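Local structure of TRAP dicarboxylate transporter-DctP subunit (Desulfovibrio desulfuricans subsp. desulfuricans, 4NHB) at residues F150-P158 / M221-S229; P176-G186 / H301-L312. The protein probably serves as the periplasmic solute-binding component of a TRAP transporter and binds sn-glycerol-3-phosphate. One frame throughout, in Å; residues are numbered along the deposited sequence.

Contact 1 of 2, residues F150-P158 / M221-S229; sequences FRHFYSKKP and MYEITPEIS. With G3P (sn-glycerol-3-phosphate), chain P.
Met221 sets its sulfur over one face of the Tyr154 ring, near the centre. SD sits 3.5 Å from the ring centroid and 12° off the normal, a Met-aromatic contact. Tyr154 CG lies between its backbone N and carbonyl carbon (chi1 56°), which stands the ring up beside the 3-10 turn that carries Met221. Thr225 approaches the same ring obliquely, with OG1 3.4 Å from Tyr154 CD1. That hydroxyl gives its proton to Met221 O, which also accepts from the backbone N of Ile224 and Thr225.

At the foot of the Tyr154 side chain the backbones pair as antiparallel strands. Phe153 with Ser229 and Ser155 with Glu227 are hydrogen-bonded pairs; Tyr154 with Ile228 is the non-hydrogen-bonded pair between them. Ser229 N to Phe153 O measures 2.9 Å. On the sheet face of Phe153, Ser155 and Glu227, Ser155 OG donates to Lys157 O at 2.9 Å. A water bridges Ser155 OG and Glu227 O. Glu227 bends at chi2 (-76°) and lies alongside Pro158, CG 3.7 Å from Pro158 CD; its OE1 is hydrogen-bonded to His292 NE2.

Arg151, on the same strand, meets the ligand with two nitrogens. NH2 donates to O1P of sn-glycerol-3-phosphate at 2.9 Å and NH1 to O3P at 3.1 Å. Asp210 forms a salt bridge with Arg151 NE. This second-shell carboxylate probably steadies the guanidinium for phosphate recognition.

Contact 2 of 2, residues P176-G186 / H301-L312; sequences PLYTNFAKECG and HLVNAGKRSWKL
Ala305 CB is a small bump set against the end of helix 176-184, 3.5 Å from Glu184 O and 3.7 Å from Cys185 SG. Leu302 CD2 touches the same sulfur. Phe181 points a ring edge into the shallow place at Gly306, where CE1 lies 3.6 Å from CA of the glycine. With CG opposite the backbone N (chi1 177°), the ring reaches across to Gly306 and to Ser309 OG, also at its edge.

The helix axes cross at 134° and approach to 8.7 Å. Helix 176-184 ends in a Schellman motif at Gly186, and the second segment grips the carbonyls near that end. His301 NE2 donates to Cys185 O at 2.9 Å, from above the carbonyl plane. Arg308 grips Glu184 side-on with two nitrogens: NE forms a salt bridge with Glu184 OE1 at 2.6 Å, and NH2 donates to the backbone O. The carboxylate and guanidinium planes are 51° apart.

At the turn Arg308-Lys311, Asn180 sets its amide ND2 against Ser309 CB. Past the turn, Leu312 is the last bump. Its CD2 rests on the first turn of helix 176-184, 3.4 Å from Leu177 CA.

In the fold
From the N terminus the chain runs through several strands and helices before strand 146-155, the first half of contact 1. It then passes through helix 176-184, the first half of contact 2, before segment 221-229 returns to close contact 1 across 62 intervening residues. Contact 2 closes only at 301-312, after 114 residues. The two loops therefore cross. Contact 1 joins neighbouring strands of the mixed sheet. Contact 2 ties a helix that follows strand 169-172 to helices near the C terminus. The contacts touch where Arg151 NH2 meets Tyr178 OH in a weak hydrogen bond, at the ligand pocket to which Arg151 belongs, and where Phe153 packs on Leu302. His233 stacks with Phe153 and also meets the Phe181 ring.

Contact 1 of 2, residues F150-P158 / M221-S229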
# COMPACT_ATOMS: atom_id res chain seq x y z
N PHE A 150 1.92 -7.93 -4.01
CA PHE A 150 0.70 -8.35 -4.63
C PHE A 150 -0.27 -9.00 -3.64
O PHE A 150 0.15 -9.72 -2.74
CB PHE A 150 1.01 -9.33 -5.78
CG PHE A 150 1.53 -8.63 -7.03
CD1 PHE A 150 0.65 -8.01 -7.93
CD2 PHE A 150 2.89 -8.57 -7.28
CE1 PHE A 150 1.13 -7.35 -9.08
CE2 PHE A 150 3.38 -7.91 -8.44
CZ PHE A 150 2.51 -7.31 -9.33
N ARG A 151 -1.56 -8.74 -3.84
CA ARG A 151 -2.59 -9.27 -2.91
C ARG A 151 -3.01 -10.67 -3.35
O ARG A 151 -3.26 -10.90 -4.54
CB ARG A 151 -3.82 -8.36 -2.85
CG ARG A 151 -3.49 -6.86 -2.55
CD ARG A 151 -4.73 -6.02 -2.24
NE ARG A 151 -5.30 -6.33 -0.93
CZ ARG A 151 -5.27 -5.52 0.13
NH1 ARG A 151 -5.77 -5.92 1.28
NH2 ARG A 151 -4.75 -4.30 0.06
N HIS A 152 -3.09 -11.58 -2.38
CA HIS A 152 -3.52 -12.96 -2.58
C HIS A 152 -4.65 -13.27 -1.60
O HIS A 152 -4.67 -12.71 -0.48
CB HIS A 152 -2.34 -13.90 -2.32
CG HIS A 152 -1.16 -13.59 -3.17
ND1 HIS A 152 -1.24 -13.52 -4.54
CD2 HIS A 152 0.13 -13.28 -2.86
CE1 HIS A 152 -0.06 -13.22 -5.04
NE2 HIS A 152 0.79 -13.05 -4.04
N PHE A 153 -5.56 -14.14 -2.00
CA PHE A 153 -6.69 -14.49 -1.14
C PHE A 153 -6.27 -15.37 0.02
O PHE A 153 -5.38 -16.21 -0.12
CB PHE A 153 -7.81 -15.17 -1.94
CG PHE A 153 -8.49 -14.25 -2.87
CD1 PHE A 153 -9.43 -13.36 -2.41
CD2 PHE A 153 -8.15 -14.23 -4.22
CE1 PHE A 153 -10.04 -12.47 -3.27
CE2 PHE A 153 -8.74 -13.35 -5.07
CZ PHE A 153 -9.71 -12.47 -4.60
N TYR A 154 -6.88 -15.14 1.18
CA TYR A 154 -6.79 -16.05 2.31
C TYR A 154 -8.24 -16.38 2.75
O TYR A 154 -9.10 -15.50 2.74
CB TYR A 154 -5.99 -15.43 3.47
CG TYR A 154 -6.52 -14.10 3.98
CD1 TYR A 154 -7.48 -14.06 4.98
CD2 TYR A 154 -6.06 -12.87 3.47
CE1 TYR A 154 -7.96 -12.89 5.44
CE2 TYR A 154 -6.54 -11.70 3.93
CZ TYR A 154 -7.50 -11.70 4.93
OH TYR A 154 -8.02 -10.54 5.45
N SER A 155 -8.49 -17.64 3.13
CA SER A 155 -9.83 -18.06 3.54
C SER A 155 -9.83 -19.38 4.32
O SER A 155 -8.86 -20.13 4.31
CB SER A 155 -10.71 -18.25 2.31
OG SER A 155 -10.03 -19.04 1.37
N LYS A 156 -10.96 -19.68 4.95
CA LYS A 156 -11.09 -20.94 5.69
C LYS A 156 -11.14 -22.14 4.75
O LYS A 156 -10.57 -23.18 5.06
CB LYS A 156 -12.29 -20.88 6.64
CG LYS A 156 -12.08 -19.84 7.71
CD LYS A 156 -13.14 -19.83 8.79
CE LYS A 156 -12.76 -18.84 9.88
NZ LYS A 156 -13.88 -18.56 10.83
N LYS A 157 -11.79 -21.98 3.61
CA LYS A 157 -11.85 -23.05 2.60
C LYS A 157 -11.46 -22.46 1.25
O LYS A 157 -11.83 -21.33 0.95
CB LYS A 157 -13.27 -23.61 2.53
CG LYS A 157 -13.87 -23.85 3.90
CD LYS A 157 -14.89 -24.96 3.92
CE LYS A 157 -16.31 -24.44 3.79
NZ LYS A 157 -17.29 -25.55 3.98
N PRO A 158 -10.73 -23.24 0.42
CA PRO A 158 -10.08 -22.83 -0.84
C PRO A 158 -10.95 -21.99 -1.75
O PRO A 158 -12.10 -22.38 -1.93
CB PRO A 158 -9.79 -24.16 -1.52
CG PRO A 158 -9.65 -25.12 -0.43
CD PRO A 158 -10.59 -24.69 0.64
N MET A 221 -2.18 -15.12 9.60
CA MET A 221 -3.55 -15.34 9.15
C MET A 221 -3.79 -16.81 8.83
O MET A 221 -4.91 -17.32 8.99
CB MET A 221 -3.83 -14.49 7.93
CG MET A 221 -3.75 -12.94 8.16
SD MET A 221 -4.52 -12.11 6.74
CE MET A 221 -4.10 -10.34 6.96
N TYR A 222 -2.73 -17.50 8.39
CA TYR A 222 -2.83 -18.89 7.90
C TYR A 222 -3.17 -19.88 9.02
O TYR A 222 -3.62 -20.97 8.74
CB TYR A 222 -1.54 -19.31 7.18
CG TYR A 222 -0.29 -19.08 7.98
CD1 TYR A 222 0.12 -20.01 8.93
CD2 TYR A 222 0.48 -17.93 7.81
CE1 TYR A 222 1.24 -19.81 9.68
CE2 TYR A 222 1.61 -17.73 8.56
CZ TYR A 222 1.98 -18.68 9.50
OH TYR A 222 3.11 -18.52 10.28
N GLU A 223 -3.00 -19.45 10.27
CA GLU A 223 -3.44 -20.22 11.44
C GLU A 223 -4.97 -20.31 11.58
O GLU A 223 -5.48 -21.17 12.29
CB GLU A 223 -2.88 -19.59 12.72
CG GLU A 223 -1.41 -19.92 12.97
CD GLU A 223 -0.85 -19.25 14.21
OE1 GLU A 223 -1.56 -18.44 14.86
OE2 GLU A 223 0.33 -19.52 14.52
N ILE A 224 -5.68 -19.38 10.95
CA ILE A 224 -7.14 -19.30 11.05
C ILE A 224 -7.77 -19.52 9.68
O ILE A 224 -8.79 -20.19 9.54
CB ILE A 224 -7.55 -17.92 11.65
CG1 ILE A 224 -7.07 -17.85 13.10
CG2 ILE A 224 -9.04 -17.71 11.60
CD1 ILE A 224 -7.10 -16.46 13.68
N THR A 225 -7.16 -18.94 8.65
CA THR A 225 -7.61 -19.05 7.27
C THR A 225 -6.47 -19.65 6.48
O THR A 225 -5.66 -18.93 5.90
CB THR A 225 -7.93 -17.68 6.68
OG1 THR A 225 -6.82 -16.77 6.90
CG2 THR A 225 -9.16 -17.10 7.34
N PRO A 226 -6.36 -20.98 6.47
CA PRO A 226 -5.11 -21.58 6.02
C PRO A 226 -4.96 -21.65 4.50
O PRO A 226 -3.87 -21.94 4.02
CB PRO A 226 -5.18 -23.01 6.61
CG PRO A 226 -6.36 -23.03 7.49
CD PRO A 226 -7.28 -21.96 7.07
N GLU A 227 -6.03 -21.39 3.77
CA GLU A 227 -6.01 -21.59 2.33
C GLU A 227 -5.73 -20.27 1.61
O GLU A 227 -6.54 -19.36 1.62
CB GLU A 227 -7.32 -22.19 1.84
CG GLU A 227 -7.96 -23.26 2.78
CD GLU A 227 -7.28 -24.62 2.73
OE1 GLU A 227 -6.48 -24.87 1.81
OE2 GLU A 227 -7.56 -25.44 3.63
N ILE A 228 -4.57 -20.17 1.01
CA ILE A 228 -4.25 -18.98 0.24
C ILE A 228 -4.37 -19.29 -1.25
O ILE A 228 -3.87 -20.33 -1.72
CB ILE A 228 -2.83 -18.49 0.53
CG1 ILE A 228 -2.79 -17.75 1.87
CG2 ILE A 228 -2.40 -17.52 -0.58
CD1 ILE A 228 -3.01 -18.61 3.10
N SER A 229 -5.03 -18.41 -1.99
CA SER A 229 -5.04 -18.56 -3.45
C SER A 229 -4.31 -17.38 -4.09
O SER A 229 -4.61 -16.22 -3.83
CB SER A 229 -6.46 -18.70 -4.01
OG SER A 229 -7.03 -19.98 -3.73
O1 G3P P . -2.91 1.00 -0.03
C1 G3P P . -4.13 0.58 0.50
C2 G3P P . -3.91 -0.67 1.37
O2 G3P P . -3.01 -0.36 2.40
C3 G3P P . -5.26 -1.11 1.97
O1P G3P P . -5.21 -2.48 2.23
O4P G3P P . -3.52 -2.47 3.98
O2P G3P P . -5.97 -2.23 4.64
O3P G3P P . -5.09 -4.44 3.86
P G3P P . -4.93 -2.92 3.77
O HOH W 1 -8.07 -18.34 -0.27
O HOH W 2 -9.59 -19.11 -2.04

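Contact 2 of 2, residues P176-G186 / H301-L312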
# COMPACT_ATOMS: atom_id res chain seq x y z
N PRO A 176 -12.63 3.14 -1.60
CA PRO A 176 -13.54 2.83 -2.70
C PRO A 176 -13.04 1.81 -3.75
O PRO A 176 -13.75 0.86 -4.16
CB PRO A 176 -13.79 4.22 -3.31
CG PRO A 176 -13.79 5.11 -2.12
CD PRO A 176 -12.65 4.57 -1.26
N LEU A 177 -11.80 1.96 -4.18
CA LEU A 177 -11.31 1.06 -5.20
C LEU A 177 -11.42 -0.44 -4.79
O LEU A 177 -11.65 -1.30 -5.65
CB LEU A 177 -9.89 1.49 -5.60
CG LEU A 177 -8.72 0.87 -4.87
CD1 LEU A 177 -8.38 -0.42 -5.55
CD2 LEU A 177 -7.50 1.81 -4.90
N TYR A 178 -11.30 -0.74 -3.49
CA TYR A 178 -11.45 -2.12 -2.97
C TYR A 178 -12.92 -2.64 -2.83
O TYR A 178 -13.22 -3.78 -3.12
CB TYR A 178 -10.74 -2.23 -1.61
CG TYR A 178 -9.22 -2.28 -1.74
CD1 TYR A 178 -8.59 -3.45 -2.00
CD2 TYR A 178 -8.46 -1.12 -1.64
CE1 TYR A 178 -7.19 -3.50 -2.12
CE2 TYR A 178 -7.07 -1.16 -1.80
CZ TYR A 178 -6.46 -2.37 -2.01
OH TYR A 178 -5.10 -2.44 -2.17
N THR A 179 -13.81 -1.79 -2.34
CA THR A 179 -15.22 -2.16 -2.19
C THR A 179 -15.81 -2.33 -3.59
O THR A 179 -16.56 -3.27 -3.84
CB THR A 179 -16.01 -1.12 -1.37
OG1 THR A 179 -15.88 0.18 -1.97
CG2 THR A 179 -15.51 -1.06 0.10
N ASN A 180 -15.43 -1.45 -4.51
CA ASN A 180 -15.87 -1.60 -5.90
C ASN A 180 -15.35 -2.88 -6.54
O ASN A 180 -16.06 -3.61 -7.22
CB ASN A 180 -15.41 -0.42 -6.74
CG ASN A 180 -16.00 -0.48 -8.13
OD1 ASN A 180 -17.22 -0.41 -8.30
ND2 ASN A 180 -15.15 -0.68 -9.12
N PHE A 181 -14.08 -3.17 -6.32
CA PHE A 181 -13.51 -4.32 -6.93
C PHE A 181 -14.14 -5.60 -6.36
O PHE A 181 -14.38 -6.57 -7.10
CB PHE A 181 -11.99 -4.29 -6.74
CG PHE A 181 -11.32 -5.48 -7.28
CD1 PHE A 181 -11.22 -5.67 -8.64
CD2 PHE A 181 -10.84 -6.47 -6.44
CE1 PHE A 181 -10.62 -6.80 -9.14
CE2 PHE A 181 -10.23 -7.58 -6.95
CZ PHE A 181 -10.13 -7.75 -8.29
N ALA A 182 -14.41 -5.62 -5.06
CA ALA A 182 -15.03 -6.80 -4.45
C ALA A 182 -16.36 -7.09 -5.12
O ALA A 182 -16.68 -8.22 -5.47
CB ALA A 182 -15.21 -6.59 -2.96
N LYS A 183 -17.14 -6.05 -5.34
CA LYS A 183 -18.41 -6.22 -6.03
C LYS A 183 -18.22 -6.90 -7.37
O LYS A 183 -18.86 -7.93 -7.64
CB LYS A 183 -19.08 -4.87 -6.25
CG LYS A 183 -19.00 -4.00 -5.02
CD LYS A 183 -20.28 -3.30 -4.70
CE LYS A 183 -20.02 -2.22 -3.71
NZ LYS A 183 -21.19 -1.31 -3.51
N GLU A 184 -17.32 -6.35 -8.19
CA GLU A 184 -17.15 -6.86 -9.54
C GLU A 184 -16.75 -8.32 -9.47
O GLU A 184 -16.94 -9.06 -10.43
CB GLU A 184 -16.07 -6.07 -10.29
CG GLU A 184 -16.46 -4.66 -10.69
CD GLU A 184 -17.57 -4.62 -11.72
OE1 GLU A 184 -17.99 -5.71 -12.19
OE2 GLU A 184 -18.04 -3.51 -12.01
N CYS A 185 -16.19 -8.75 -8.34
CA CYS A 185 -15.73 -10.13 -8.19
C CYS A 185 -16.85 -11.06 -7.68
O CYS A 185 -16.67 -12.29 -7.52
CB CYS A 185 -14.56 -10.19 -7.22
SG CYS A 185 -13.02 -9.65 -7.89
N GLY A 186 -18.00 -10.47 -7.42
CA GLY A 186 -19.10 -11.18 -6.80
C GLY A 186 -18.85 -11.46 -5.32
O GLY A 186 -19.46 -12.37 -4.76
N HIS A 301 -12.41 -14.75 -14.41
CA HIS A 301 -13.43 -14.03 -13.68
C HIS A 301 -12.84 -12.82 -12.94
O HIS A 301 -13.45 -11.75 -12.88
CB HIS A 301 -14.08 -15.00 -12.69
CG HIS A 301 -15.05 -14.36 -11.76
ND1 HIS A 301 -16.24 -13.82 -12.20
CD2 HIS A 301 -15.01 -14.16 -10.42
CE1 HIS A 301 -16.89 -13.32 -11.16
NE2 HIS A 301 -16.16 -13.50 -10.08
N LEU A 302 -11.63 -13.00 -12.40
CA LEU A 302 -10.91 -11.93 -11.70
C LEU A 302 -10.35 -10.90 -12.69
O LEU A 302 -10.47 -9.69 -12.49
CB LEU A 302 -9.78 -12.52 -10.87
CG LEU A 302 -10.23 -13.35 -9.65
CD1 LEU A 302 -9.13 -14.29 -9.19
CD2 LEU A 302 -10.65 -12.45 -8.52
N VAL A 303 -9.75 -11.36 -13.77
CA VAL A 303 -9.24 -10.41 -14.76
C VAL A 303 -10.38 -9.50 -15.23
O VAL A 303 -10.26 -8.27 -15.17
CB VAL A 303 -8.59 -11.10 -15.96
CG1 VAL A 303 -7.94 -10.06 -16.85
CG2 VAL A 303 -7.55 -12.07 -15.50
N ASN A 304 -11.49 -10.10 -15.68
CA ASN A 304 -12.62 -9.30 -16.17
C ASN A 304 -13.13 -8.35 -15.12
O ASN A 304 -13.38 -7.18 -15.38
CB ASN A 304 -13.76 -10.20 -16.65
CG ASN A 304 -13.31 -11.16 -17.70
OD1 ASN A 304 -12.28 -10.95 -18.34
ND2 ASN A 304 -14.07 -12.23 -17.89
N ALA A 305 -13.29 -8.88 -13.90
CA ALA A 305 -13.68 -8.05 -12.77
C ALA A 305 -12.74 -6.85 -12.67
O ALA A 305 -13.19 -5.72 -12.53
CB ALA A 305 -13.66 -8.87 -11.49
N GLY A 306 -11.44 -7.13 -12.74
CA GLY A 306 -10.42 -6.10 -12.68
C GLY A 306 -10.53 -5.05 -13.76
O GLY A 306 -10.43 -3.86 -13.47
N LYS A 307 -10.68 -5.50 -15.01
CA LYS A 307 -10.90 -4.58 -16.13
C LYS A 307 -12.19 -3.75 -15.96
O LYS A 307 -12.16 -2.53 -16.12
CB LYS A 307 -10.93 -5.34 -17.46
CG LYS A 307 -9.61 -6.02 -17.90
CD LYS A 307 -8.38 -5.26 -17.44
CE LYS A 307 -7.17 -5.40 -18.40
NZ LYS A 307 -6.97 -6.76 -18.92
N ARG A 308 -13.31 -4.38 -15.58
CA ARG A 308 -14.55 -3.62 -15.33
C ARG A 308 -14.35 -2.54 -14.28
O ARG A 308 -14.89 -1.43 -14.37
CB ARG A 308 -15.69 -4.54 -14.86
CG ARG A 308 -16.30 -5.44 -15.92
CD ARG A 308 -17.60 -6.09 -15.44
NE ARG A 308 -17.40 -7.06 -14.37
CZ ARG A 308 -17.07 -8.34 -14.54
NH1 ARG A 308 -16.89 -8.83 -15.76
NH2 ARG A 308 -16.92 -9.14 -13.49
N SER A 309 -13.59 -2.88 -13.24
CA SER A 309 -13.43 -1.96 -12.12
C SER A 309 -12.75 -0.65 -12.54
O SER A 309 -12.83 0.32 -11.81
CB SER A 309 -12.66 -2.63 -10.95
OG SER A 309 -11.37 -3.10 -11.31
N TRP A 310 -12.10 -0.62 -13.70
CA TRP A 310 -11.51 0.63 -14.16
C TRP A 310 -12.55 1.73 -14.44
O TRP A 310 -12.19 2.90 -14.50
CB TRP A 310 -10.63 0.41 -15.40
CG TRP A 310 -9.44 -0.47 -15.15
CD1 TRP A 310 -9.16 -1.18 -14.00
CD2 TRP A 310 -8.39 -0.78 -16.07
NE1 TRP A 310 -7.98 -1.88 -14.16
CE2 TRP A 310 -7.49 -1.64 -15.42
CE3 TRP A 310 -8.11 -0.38 -17.38
CZ2 TRP A 310 -6.34 -2.13 -16.04
CZ3 TRP A 310 -6.98 -0.86 -17.99
CH2 TRP A 310 -6.10 -1.73 -17.33
N LYS A 311 -13.82 1.37 -14.61
CA LYS A 311 -14.84 2.41 -14.78
C LYS A 311 -14.76 3.35 -13.59
O LYS A 311 -14.91 4.57 -13.73
CB LYS A 311 -16.26 1.83 -14.90
CG LYS A 311 -17.37 2.90 -14.88
CD LYS A 311 -18.78 2.26 -14.78
CE LYS A 311 -19.88 3.26 -14.33
NZ LYS A 311 -20.04 4.45 -15.24
N LEU A 312 -14.51 2.80 -12.41
CA LEU A 312 -14.37 3.65 -11.24
C LEU A 312 -13.40 4.79 -11.54
O LEU A 312 -13.64 5.93 -11.15
CB LEU A 312 -13.88 2.85 -10.01
CG LEU A 312 -13.33 3.71 -8.87
CD1 LEU A 312 -14.46 4.58 -8.35
CD2 LEU A 312 -12.71 2.85 -7.73